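Local coordinates for trehalose-6-phosphate phosphatase related protein (Thermoplasma acidophilum, PDB 1U02), which removes the phosphate from trehalose 6-phosphate to release free trehalose, using magnesium as its cofactor, at residues I4-P14 with Y212-K220. Sequence-based numbering, arbitrary orientation.
Sequences IFLDYDGTLVP and YIEMRKILK. With NA (sodium ion), chain C; MG (magnesium ion), chain B.
R216 leaves helix 212-229 with CG anti to its carbonyl carbon (chi1 -70°) and then runs extended to NE, which carries its guanidinium out to the carbonyl of L12. In Y212, chi1 of 76° sets CG between its own N and C, and the ring lies against P14. The guanidinium grips L12 O side-on with two nitrogens, NE and NH2 each 2.9 Å from that oxygen; NE lies in the carbonyl plane, and both bonds are bent. Y212 CE1 covers a guanidinium face, and NH1 makes a salt bridge with D25. P14 CD sits over the centre of the Y212 ring, 3.7 Å from the centroid, a CH-pi contact. About one turn further along the helix, L219 spreads its methyls, CD1 3.7 Å from L12 CD2 and CD2 3.7 Å from I4 CD1. With an alanine at R216, L12 O is likely to lose both its donors and D25 its salt-bridge mate. D7, D9 and T11 fit the DxDx(T/V) pattern of HAD phosphatases: D7 OD2 and D9 O bind magnesium, and T11 OG1 donates to D7 OD2. The helix thus packs against the magnesium-binding loop, its arginine donating to a neutral carbonyl while D25 probably balances the charge.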
ATOM      1  N   ILE A   4      10.460  10.143  -5.950  1.00 19.14           N
ATOM      2  CA  ILE A   4       9.713  10.212  -4.705  1.00 16.99           C
ATOM      3  C   ILE A   4       8.744   9.036  -4.678  1.00 16.81           C
ATOM      4  O   ILE A   4       7.976   8.819  -5.615  1.00 18.29           O
ATOM      5  CB  ILE A   4       8.944  11.544  -4.536  1.00 18.51           C
ATOM      6  CG1 ILE A   4       8.222  11.544  -3.188  1.00 17.98           C
ATOM      7  CG2 ILE A   4       7.953  11.735  -5.657  1.00 20.76           C
ATOM      8  CD1 ILE A   4       7.685  12.896  -2.781  1.00 25.12           C
ATOM      9  N   PHE A   5       8.822   8.263  -3.603  1.00 14.19           N
ATOM     10  CA  PHE A   5       7.985   7.087  -3.404  1.00 14.75           C
ATOM     11  C   PHE A   5       7.105   7.369  -2.198  1.00 12.72           C
ATOM     12  O   PHE A   5       7.602   7.580  -1.094  1.00 13.33           O
ATOM     13  CB  PHE A   5       8.871   5.873  -3.137  1.00 13.87           C
ATOM     14  CG  PHE A   5       9.761   5.504  -4.293  1.00 15.70           C
ATOM     15  CD1 PHE A   5       9.318   4.614  -5.269  1.00 15.24           C
ATOM     16  CD2 PHE A   5      11.044   6.047  -4.405  1.00 16.12           C
ATOM     17  CE1 PHE A   5      10.137   4.258  -6.346  1.00 17.57           C
ATOM     18  CE2 PHE A   5      11.878   5.702  -5.479  1.00 19.01           C
ATOM     19  CZ  PHE A   5      11.421   4.802  -6.453  1.00 18.98           C
ATOM     20  N   LEU A   6       5.794   7.367  -2.407  1.00 12.46           N
ATOM     21  CA  LEU A   6       4.861   7.661  -1.328  1.00 11.47           C
ATOM     22  C   LEU A   6       3.860   6.550  -1.058  1.00 12.97           C
ATOM     23  O   LEU A   6       3.180   6.090  -1.972  1.00 12.09           O
ATOM     24  CB  LEU A   6       4.075   8.934  -1.660  1.00 11.94           C
ATOM     25  CG  LEU A   6       4.868  10.186  -2.033  1.00 13.49           C
ATOM     26  CD1 LEU A   6       3.944  11.229  -2.665  1.00 12.31           C
ATOM     27  CD2 LEU A   6       5.549  10.731  -0.791  1.00 13.99           C
ATOM     28  N   ASP A   7       3.772   6.128   0.200  1.00 12.50           N
ATOM     29  CA  ASP A   7       2.795   5.125   0.600  1.00 12.24           C
ATOM     30  C   ASP A   7       1.469   5.885   0.535  1.00 11.85           C
ATOM     31  O   ASP A   7       1.459   7.116   0.577  1.00 10.68           O
ATOM     32  CB  ASP A   7       3.070   4.669   2.040  1.00 14.28           C
ATOM     33  CG  ASP A   7       1.943   3.828   2.617  1.00 13.64           C
ATOM     34  OD1 ASP A   7       1.573   2.807   2.007  1.00 16.06           O
ATOM     35  OD2 ASP A   7       1.429   4.188   3.695  1.00 16.98           O
ATOM     36  N   TYR A   8       0.355   5.169   0.436  1.00 10.89           N
ATOM     37  CA  TYR A   8      -0.948   5.825   0.352  1.00 11.99           C
ATOM     38  C   TYR A   8      -1.694   5.865   1.692  1.00 12.29           C
ATOM     39  O   TYR A   8      -1.798   6.922   2.325  1.00 11.26           O
ATOM     40  CB  TYR A   8      -1.821   5.122  -0.704  1.00 10.49           C
ATOM     41  CG  TYR A   8      -3.077   5.875  -1.070  1.00 11.70           C
ATOM     42  CD1 TYR A   8      -3.010   7.080  -1.775  1.00 10.08           C
ATOM     43  CD2 TYR A   8      -4.332   5.403  -0.695  1.00  8.09           C
ATOM     44  CE1 TYR A   8      -4.162   7.798  -2.096  1.00  9.45           C
ATOM     45  CE2 TYR A   8      -5.501   6.117  -1.012  1.00  9.50           C
ATOM     46  CZ  TYR A   8      -5.403   7.313  -1.712  1.00  9.27           C
ATOM     47  OH  TYR A   8      -6.540   8.030  -2.021  1.00  8.96           O
ATOM     48  N   ASP A   9      -2.213   4.717   2.124  1.00 11.07           N
ATOM     49  CA  ASP A   9      -2.957   4.659   3.379  1.00 12.15           C
ATOM     50  C   ASP A   9      -2.122   4.999   4.604  1.00 12.61           C
ATOM     51  O   ASP A   9      -1.063   4.414   4.837  1.00 12.98           O
ATOM     52  CB  ASP A   9      -3.591   3.284   3.546  1.00 12.90           C
ATOM     53  CG  ASP A   9      -4.559   2.970   2.432  1.00 13.87           C
ATOM     54  OD1 ASP A   9      -5.583   3.681   2.320  1.00 13.67           O
ATOM     55  OD2 ASP A   9      -4.286   2.031   1.664  1.00 15.64           O
ATOM     56  N   GLY A  10      -2.621   5.953   5.383  1.00 14.41           N
ATOM     57  CA  GLY A  10      -1.930   6.379   6.584  1.00 14.76           C
ATOM     58  C   GLY A  10      -0.781   7.326   6.304  1.00 15.49           C
ATOM     59  O   GLY A  10      -0.144   7.822   7.235  1.00 15.90           O
ATOM     60  N   THR A  11      -0.511   7.578   5.026  1.00 14.73           N
ATOM     61  CA  THR A  11       0.574   8.468   4.633  1.00 13.31           C
ATOM     62  C   THR A  11       0.045   9.706   3.905  1.00 13.44           C
ATOM     63  O   THR A  11       0.354  10.837   4.289  1.00 13.83           O
ATOM     64  CB  THR A  11       1.595   7.713   3.756  1.00 13.33           C
ATOM     65  OG1 THR A  11       2.164   6.642   4.522  1.00 15.06           O
ATOM     66  CG2 THR A  11       2.712   8.648   3.296  1.00 15.67           C
ATOM     67  N   LEU A  12      -0.751   9.493   2.861  1.00 12.80           N
ATOM     68  CA  LEU A  12      -1.338  10.599   2.109  1.00 13.30           C
ATOM     69  C   LEU A  12      -2.797  10.795   2.517  1.00 12.78           C
ATOM     70  O   LEU A  12      -3.356  11.882   2.374  1.00 16.09           O
ATOM     71  CB  LEU A  12      -1.251  10.335   0.601  1.00 12.00           C
ATOM     72  CG  LEU A  12       0.168  10.169   0.041  1.00 14.25           C
ATOM     73  CD1 LEU A  12       0.110   9.961  -1.472  1.00 12.01           C
ATOM     74  CD2 LEU A  12       1.003  11.404   0.375  1.00 13.10           C
ATOM     75  N   VAL A  13      -3.412   9.727   3.007  1.00 12.86           N
ATOM     76  CA  VAL A  13      -4.796   9.771   3.470  1.00 14.13           C
ATOM     77  C   VAL A  13      -4.800   9.085   4.830  1.00 13.60           C
ATOM     78  O   VAL A  13      -3.904   8.299   5.134  1.00 13.98           O
ATOM     79  CB  VAL A  13      -5.761   9.018   2.510  1.00 14.41           C
ATOM     80  CG1 VAL A  13      -5.790   9.707   1.156  1.00 15.40           C
ATOM     81  CG2 VAL A  13      -5.327   7.564   2.361  1.00 15.28           C
ATOM     82  N   PRO A  14      -5.795   9.385   5.674  1.00 15.33           N
ATOM     83  CA  PRO A  14      -5.840   8.752   6.990  1.00 15.19           C
ATOM     84  C   PRO A  14      -6.333   7.309   6.925  1.00 15.45           C
ATOM     85  O   PRO A  14      -6.969   6.896   5.952  1.00 13.12           O
ATOM     86  CB  PRO A  14      -6.808   9.642   7.763  1.00 15.78           C
ATOM     87  CG  PRO A  14      -7.801  10.026   6.706  1.00 16.24           C
ATOM     88  CD  PRO A  14      -6.909  10.339   5.507  1.00 15.92           C
ATOM     89  N   TYR A 212      -0.864  12.368   8.162  1.00 17.43           N
ATOM     90  CA  TYR A 212      -0.969  12.601   6.726  1.00 16.45           C
ATOM     91  C   TYR A 212      -1.105  14.091   6.431  1.00 16.85           C
ATOM     92  O   TYR A 212      -0.684  14.561   5.378  1.00 15.60           O
ATOM     93  CB  TYR A 212      -2.163  11.830   6.146  1.00 16.87           C
ATOM     94  CG  TYR A 212      -3.501  12.446   6.440  1.00 17.14           C
ATOM     95  CD1 TYR A 212      -4.111  13.295   5.518  1.00 19.13           C
ATOM     96  CD2 TYR A 212      -4.152  12.206   7.648  1.00 18.30           C
ATOM     97  CE1 TYR A 212      -5.337  13.889   5.790  1.00 20.31           C
ATOM     98  CE2 TYR A 212      -5.378  12.800   7.930  1.00 18.95           C
ATOM     99  CZ  TYR A 212      -5.963  13.637   6.997  1.00 21.37           C
ATOM    100  OH  TYR A 212      -7.180  14.223   7.256  1.00 23.47           O
ATOM    101  N   ILE A 213      -1.696  14.836   7.362  1.00 17.21           N
ATOM    102  CA  ILE A 213      -1.856  16.273   7.180  1.00 17.22           C
ATOM    103  C   ILE A 213      -0.482  16.946   7.119  1.00 17.35           C
ATOM    104  O   ILE A 213      -0.216  17.757   6.226  1.00 16.55           O
ATOM    105  CB  ILE A 213      -2.678  16.875   8.330  1.00 18.28           C
ATOM    106  CG1 ILE A 213      -4.085  16.279   8.309  1.00 19.75           C
ATOM    107  CG2 ILE A 213      -2.726  18.397   8.206  1.00 17.25           C
ATOM    108  CD1 ILE A 213      -4.917  16.600   9.531  1.00 21.82           C
ATOM    109  N   GLU A 214       0.402  16.598   8.052  1.00 18.68           N
ATOM    110  CA  GLU A 214       1.744  17.181   8.061  1.00 18.58           C
ATOM    111  C   GLU A 214       2.512  16.671   6.838  1.00 17.47           C
ATOM    112  O   GLU A 214       3.280  17.411   6.216  1.00 16.57           O
ATOM    113  CB  GLU A 214       2.490  16.796   9.343  1.00 21.66           C
ATOM    114  CG  GLU A 214       3.653  17.727   9.675  1.00 26.72           C
ATOM    115  CD  GLU A 214       4.463  17.268  10.885  1.00 29.31           C
ATOM    116  OE1 GLU A 214       3.867  16.719  11.836  1.00 28.23           O
ATOM    117  OE2 GLU A 214       5.697  17.472  10.888  1.00 30.75           O
HETATM  118  N   MSE A 215       2.303  15.403   6.496  1.00 14.56           N
HETATM  119  CA  MSE A 215       2.967  14.820   5.341  1.00 16.53           C
HETATM  120  C   MSE A 215       2.605  15.618   4.086  1.00 15.61           C
HETATM  121  O   MSE A 215       3.467  15.925   3.264  1.00 16.87           O
HETATM  122  CB  MSE A 215       2.539  13.363   5.161  1.00 17.72           C
HETATM  123  CG  MSE A 215       3.220  12.642   4.012  1.00 17.76           C
HETATM  124 SE   MSE A 215       5.139  12.394   4.283  1.00 25.41          SE
HETATM  125  CE  MSE A 215       5.766  13.470   2.830  1.00 24.59           C
ATOM    126  N   ARG A 216       1.327  15.950   3.942  1.00 16.39           N
ATOM    127  CA  ARG A 216       0.878  16.716   2.786  1.00 17.71           C
ATOM    128  C   ARG A 216       1.536  18.093   2.770  1.00 19.28           C
ATOM    129  O   ARG A 216       1.867  18.626   1.711  1.00 18.10           O
ATOM    130  CB  ARG A 216      -0.637  16.890   2.814  1.00 16.13           C
ATOM    131  CG  ARG A 216      -1.413  15.616   2.544  1.00 17.43           C
ATOM    132  CD  ARG A 216      -2.888  15.914   2.358  1.00 14.60           C
ATOM    133  NE  ARG A 216      -3.669  14.705   2.127  1.00 14.56           N
ATOM    134  CZ  ARG A 216      -4.976  14.703   1.887  1.00 13.02           C
ATOM    135  NH1 ARG A 216      -5.637  15.850   1.846  1.00 13.74           N
ATOM    136  NH2 ARG A 216      -5.622  13.560   1.685  1.00 11.98           N
ATOM    137  N   LYS A 217       1.721  18.658   3.959  1.00 19.33           N
ATOM    138  CA  LYS A 217       2.321  19.978   4.096  1.00 19.99           C
ATOM    139  C   LYS A 217       3.767  19.963   3.618  1.00 19.18           C
ATOM    140  O   LYS A 217       4.229  20.916   2.996  1.00 19.65           O
ATOM    141  CB  LYS A 217       2.254  20.428   5.556  1.00 20.44           C
ATOM    142  CG  LYS A 217       2.499  21.909   5.755  1.00 22.27           C
ATOM    143  CD  LYS A 217       2.286  22.311   7.207  1.00 21.90           C
ATOM    144  CE  LYS A 217       2.373  23.819   7.373  1.00 19.84           C
ATOM    145  NZ  LYS A 217       2.119  24.240   8.776  1.00 21.69           N
ATOM    146  N   ILE A 218       4.478  18.880   3.911  1.00 19.79           N
ATOM    147  CA  ILE A 218       5.866  18.750   3.488  1.00 22.12           C
ATOM    148  C   ILE A 218       5.928  18.666   1.961  1.00 23.35           C
ATOM    149  O   ILE A 218       6.786  19.294   1.329  1.00 21.52           O
ATOM    150  CB  ILE A 218       6.522  17.495   4.108  1.00 23.73           C
ATOM    151  CG1 ILE A 218       6.841  17.756   5.582  1.00 26.02           C
ATOM    152  CG2 ILE A 218       7.788  17.123   3.347  1.00 25.95           C
ATOM    153  CD1 ILE A 218       7.849  18.873   5.805  1.00 28.05           C
ATOM    154  N   LEU A 219       5.011  17.899   1.374  1.00 22.21           N
ATOM    155  CA  LEU A 219       4.960  17.753  -0.078  1.00 22.65           C
ATOM    156  C   LEU A 219       4.602  19.100  -0.704  1.00 23.02           C
ATOM    157  O   LEU A 219       5.129  19.476  -1.753  1.00 22.15           O
ATOM    158  CB  LEU A 219       3.919  16.696  -0.473  1.00 23.09           C
ATOM    159  CG  LEU A 219       4.159  15.261   0.011  1.00 22.03           C
ATOM    160  CD1 LEU A 219       3.041  14.355  -0.497  1.00 23.94           C
ATOM    161  CD2 LEU A 219       5.504  14.767  -0.496  1.00 21.01           C
ATOM    162  N   LYS A 220       3.695  19.816  -0.049  1.00 23.61           N
ATOM    163  CA  LYS A 220       3.267  21.134  -0.499  1.00 25.98           C
ATOM    164  C   LYS A 220       4.494  22.050  -0.556  1.00 25.90           C
ATOM    165  O   LYS A 220       4.690  22.789  -1.516  1.00 24.76           O
ATOM    166  CB  LYS A 220       2.242  21.701   0.487  1.00 27.89           C
ATOM    167  CG  LYS A 220       1.819  23.145   0.236  1.00 32.79           C
ATOM    168  CD  LYS A 220       1.162  23.735   1.484  1.00 35.09           C
ATOM    169  CE  LYS A 220       0.515  25.084   1.209  1.00 37.69           C
ATOM    170  NZ  LYS A 220      -0.683  24.959   0.330  1.00 40.12           N
TER
HETATM  171 NA    NA C 241      -7.206   4.598   4.215  1.00 28.18          NA
HETATM  172 MG    MG B 240       0.384   2.970   5.026  1.00 17.96          MG
HETATM  173  O   HOH W   1      -0.603   1.824   3.584  1.00 20.72           O
HETATM  174  O   HOH W   2      -0.677   2.080   6.524  1.00 17.44           O
HETATM  175  O   HOH W   3       1.870   1.470   4.892  1.00 15.23           O
HETATM  176  O   HOH W   4      -7.935   2.915   5.959  1.00 17.60           O